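Local structure of plastocyanin (Adiantum capillus-veneris, 1KDJ) at residues A[34-46]-A[52-64]. The protein carries electrons from the cytochrome b6-f complex to P700 of photosystem I by means of a single bound copper ion. Numbering follows the deposited sequence.
With CU (copper (II) ion), chain B.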
# COMPACT_ATOMS: atom_id res chain seq x y z
N GLU A 34 -9.72 -13.68 -4.66
CA GLU A 34 -10.49 -13.86 -3.45
C GLU A 34 -9.71 -13.81 -2.15
O GLU A 34 -10.34 -13.69 -1.09
CB GLU A 34 -11.22 -15.18 -3.55
CG GLU A 34 -12.70 -14.90 -3.80
CD GLU A 34 -13.00 -14.25 -5.15
OE1 GLU A 34 -12.72 -14.91 -6.16
OE2 GLU A 34 -13.49 -13.12 -5.18
N THR A 35 -8.38 -13.92 -2.14
CA THR A 35 -7.62 -13.77 -0.92
C THR A 35 -7.68 -12.28 -0.48
O THR A 35 -7.37 -11.39 -1.29
CB THR A 35 -6.20 -14.20 -1.22
OG1 THR A 35 -6.25 -15.52 -1.76
CG2 THR A 35 -5.34 -14.17 0.00
N GLY A 36 -8.13 -11.95 0.75
CA GLY A 36 -8.16 -10.60 1.26
C GLY A 36 -6.74 -10.18 1.55
O GLY A 36 -5.79 -10.95 1.81
N HIS A 37 -6.49 -8.88 1.48
CA HIS A 37 -5.15 -8.32 1.66
C HIS A 37 -5.32 -6.92 2.21
O HIS A 37 -6.42 -6.38 2.14
CB HIS A 37 -4.38 -8.16 0.34
CG HIS A 37 -4.06 -9.45 -0.40
ND1 HIS A 37 -3.04 -10.17 0.02
CD2 HIS A 37 -4.66 -9.96 -1.53
CE1 HIS A 37 -2.96 -11.17 -0.86
NE2 HIS A 37 -3.91 -11.02 -1.75
N ASN A 38 -4.28 -6.30 2.71
CA ASN A 38 -4.42 -4.87 3.00
C ASN A 38 -3.10 -4.15 2.69
O ASN A 38 -2.16 -4.77 2.17
CB ASN A 38 -4.82 -4.63 4.49
CG ASN A 38 -3.79 -4.95 5.53
OD1 ASN A 38 -2.66 -5.39 5.36
ND2 ASN A 38 -4.23 -4.82 6.75
N ILE A 39 -3.00 -2.86 3.03
CA ILE A 39 -1.80 -2.08 2.70
C ILE A 39 -1.51 -1.21 3.92
O ILE A 39 -2.37 -0.41 4.28
CB ILE A 39 -2.01 -1.09 1.50
CG1 ILE A 39 -2.43 -1.85 0.22
CG2 ILE A 39 -0.68 -0.29 1.28
CD1 ILE A 39 -3.94 -2.17 0.05
N VAL A 40 -0.32 -1.37 4.45
CA VAL A 40 0.17 -0.61 5.57
C VAL A 40 1.56 -0.12 5.21
O VAL A 40 2.41 -0.91 4.80
CB VAL A 40 0.23 -1.50 6.87
CG1 VAL A 40 0.79 -0.72 8.05
CG2 VAL A 40 -1.16 -1.95 7.23
N PHE A 41 1.81 1.18 5.43
CA PHE A 41 3.11 1.77 5.17
C PHE A 41 4.05 1.60 6.32
O PHE A 41 3.63 1.73 7.46
CB PHE A 41 2.98 3.28 4.85
CG PHE A 41 2.62 3.53 3.39
CD1 PHE A 41 3.63 3.59 2.45
CD2 PHE A 41 1.31 3.63 3.00
CE1 PHE A 41 3.32 3.75 1.11
CE2 PHE A 41 1.01 3.78 1.67
CZ PHE A 41 2.00 3.84 0.72
N ASP A 42 5.30 1.27 6.06
CA ASP A 42 6.37 1.28 7.05
C ASP A 42 6.72 2.73 7.38
O ASP A 42 6.78 3.57 6.47
CB ASP A 42 7.62 0.69 6.52
CG ASP A 42 8.10 -0.55 7.22
OD1 ASP A 42 7.95 -0.69 8.44
OD2 ASP A 42 8.64 -1.40 6.52
N ILE A 43 6.99 3.09 8.62
CA ILE A 43 7.34 4.48 8.94
C ILE A 43 8.86 4.49 9.01
O ILE A 43 9.39 3.72 9.81
CB ILE A 43 6.78 4.94 10.31
CG1 ILE A 43 5.29 4.68 10.44
CG2 ILE A 43 7.13 6.42 10.47
CD1 ILE A 43 4.40 5.38 9.42
N PRO A 44 9.63 5.25 8.22
CA PRO A 44 11.08 5.25 8.28
C PRO A 44 11.55 5.73 9.65
O PRO A 44 10.93 6.57 10.33
CB PRO A 44 11.49 6.13 7.14
CG PRO A 44 10.27 6.20 6.25
CD PRO A 44 9.16 6.24 7.27
N ALA A 45 12.66 5.17 10.11
CA ALA A 45 13.16 5.55 11.42
C ALA A 45 13.72 6.97 11.27
O ALA A 45 14.38 7.36 10.30
CB ALA A 45 14.28 4.62 11.88
N GLY A 46 13.28 7.77 12.22
CA GLY A 46 13.72 9.16 12.28
C GLY A 46 12.94 10.06 11.35
O GLY A 46 13.28 11.24 11.22
N ALA A 52 5.46 10.79 9.26
CA ALA A 52 4.87 9.72 10.04
C ALA A 52 3.36 9.83 10.03
O ALA A 52 2.67 8.82 9.79
CB ALA A 52 5.33 9.78 11.49
N SER A 53 2.79 11.04 10.18
CA SER A 53 1.35 11.17 10.14
C SER A 53 0.78 10.93 8.77
O SER A 53 -0.30 10.35 8.65
CB SER A 53 0.91 12.55 10.62
OG SER A 53 1.39 12.77 11.95
N GLU A 54 1.49 11.33 7.71
CA GLU A 54 0.97 11.10 6.37
C GLU A 54 0.88 9.63 6.05
O GLU A 54 -0.09 9.19 5.46
CB GLU A 54 1.82 11.63 5.27
CG GLU A 54 1.87 13.09 5.00
CD GLU A 54 2.71 13.23 3.75
OE1 GLU A 54 3.91 12.98 3.81
OE2 GLU A 54 2.12 13.55 2.74
N LEU A 55 1.94 8.91 6.41
CA LEU A 55 2.05 7.49 6.15
C LEU A 55 1.00 6.71 6.95
O LEU A 55 0.33 5.81 6.39
CB LEU A 55 3.45 7.07 6.50
CG LEU A 55 4.61 7.58 5.61
CD1 LEU A 55 5.91 7.01 6.10
CD2 LEU A 55 4.40 7.13 4.16
N LYS A 56 0.75 7.08 8.22
CA LYS A 56 -0.33 6.45 9.00
C LYS A 56 -1.68 6.71 8.34
O LYS A 56 -2.49 5.79 8.21
CB LYS A 56 -0.40 6.98 10.45
CG LYS A 56 0.87 6.47 11.02
CD LYS A 56 1.02 6.68 12.51
CE LYS A 56 1.12 5.28 13.11
NZ LYS A 56 -0.15 4.56 12.99
N ALA A 57 -1.94 7.93 7.85
CA ALA A 57 -3.18 8.23 7.17
C ALA A 57 -3.32 7.51 5.83
O ALA A 57 -4.40 7.35 5.29
CB ALA A 57 -3.28 9.70 6.88
N ALA A 58 -2.20 7.07 5.29
CA ALA A 58 -2.19 6.40 4.01
C ALA A 58 -2.20 4.89 4.24
O ALA A 58 -2.02 4.12 3.28
CB ALA A 58 -0.92 6.79 3.22
N SER A 59 -2.35 4.42 5.49
CA SER A 59 -2.33 3.01 5.76
C SER A 59 -3.69 2.53 6.16
O SER A 59 -4.53 3.26 6.69
CB SER A 59 -1.38 2.73 6.86
OG SER A 59 -0.06 3.09 6.51
N MET A 60 -3.98 1.28 5.80
CA MET A 60 -5.19 0.63 6.27
C MET A 60 -4.96 0.25 7.72
O MET A 60 -3.86 -0.01 8.21
CB MET A 60 -5.51 -0.67 5.50
CG MET A 60 -6.19 -0.28 4.22
SD MET A 60 -6.46 -1.66 3.07
CE MET A 60 -7.91 -2.30 3.86
N ASP A 61 -6.07 0.21 8.42
CA ASP A 61 -6.07 -0.17 9.81
C ASP A 61 -5.70 -1.64 9.78
O ASP A 61 -6.32 -2.36 8.99
CB ASP A 61 -7.50 0.15 10.26
CG ASP A 61 -7.81 -0.09 11.72
OD1 ASP A 61 -6.87 -0.13 12.52
OD2 ASP A 61 -9.00 -0.23 12.04
N GLU A 62 -4.77 -2.23 10.53
CA GLU A 62 -4.51 -3.66 10.36
C GLU A 62 -5.68 -4.58 10.71
O GLU A 62 -5.55 -5.80 10.65
CB GLU A 62 -3.28 -4.07 11.16
CG GLU A 62 -1.98 -3.46 10.63
CD GLU A 62 -0.67 -3.99 11.23
OE1 GLU A 62 -0.70 -4.60 12.32
OE2 GLU A 62 0.39 -3.81 10.60
N ASN A 63 -6.88 -4.10 11.07
CA ASN A 63 -8.05 -4.94 11.32
C ASN A 63 -9.02 -4.76 10.14
O ASN A 63 -10.24 -4.93 10.20
CB ASN A 63 -8.70 -4.48 12.64
CG ASN A 63 -10.00 -5.19 13.03
OD1 ASN A 63 -10.04 -6.41 13.25
ND2 ASN A 63 -11.11 -4.50 13.18
N ASP A 64 -8.45 -4.39 9.00
CA ASP A 64 -9.19 -4.06 7.80
C ASP A 64 -8.57 -4.89 6.69
O ASP A 64 -7.34 -5.07 6.63
CB ASP A 64 -9.00 -2.58 7.55
CG ASP A 64 -10.24 -1.79 7.26
OD1 ASP A 64 -10.61 -1.72 6.08
OD2 ASP A 64 -10.81 -1.24 8.21
CU CU B . -1.86 -10.13 1.55
O HOH W 1 1.62 2.93 9.10
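Ser59 meets Phe41 through its hydroxyl, which accepts the backbone N-H: Phe41 N to Ser59 OG is 2.9 Å, and the N-H...O angle of 170° makes the bond nearly straight. With OG anti to its own carbonyl carbon (chi1 -62°), the hydroxyl can also turn back and donate to Leu55 O, the OG to O distance being 2.8 Å, from above that carbonyl plane. A water that donates to both Phe41 O and Ser59 OG brings the partners of this oxygen to three. One residue further, Met60 N donates to Ile39 O at 2.8 Å, so residues 39-41 are tied to the chain leaving helix 49-57 by a backbone donor, Met60 N, and a side-chain acceptor, Ser59 OG.

The Phe41 ring receives Ser59 OG and Ala58 O at its edge, near its plane, while the Leu55 and Phe41 side chains cross at about a right angle, Leu55 CD2 lying 4.0 Å from Phe41 CD1. The other Leu55 methyl, CD1, reaches the ring carbon Pro44 CD at 3.5 Å. Ile43 slides past Leu55 in the opposite direction; its CD1 meets Leu55 CB, and CG2 covers Ala52 CB.

Nearer the copper, Met60 SD packs 3.7 Å from Asn38 CB. Asn38 ND2 donates to Asp64 O at 3.1 Å, a bond bent to 140° and tilted from the amide plane, while OD1 accepts from Thr88 N. The amide is thus held at both ends.

In this cupredoxin fold His37 ND1 binds copper immediately before Asn38, its CB leaving the chain on the side away from 52-64. The chemistry implies a division of labour: apolar contacts and the Ser59 hydroxyl join 41-44 to the end of the helix, while the Asn38 amide joins the 61-64 turn to the residue after Cys87, consistent with fixing the chain beside two copper ligands.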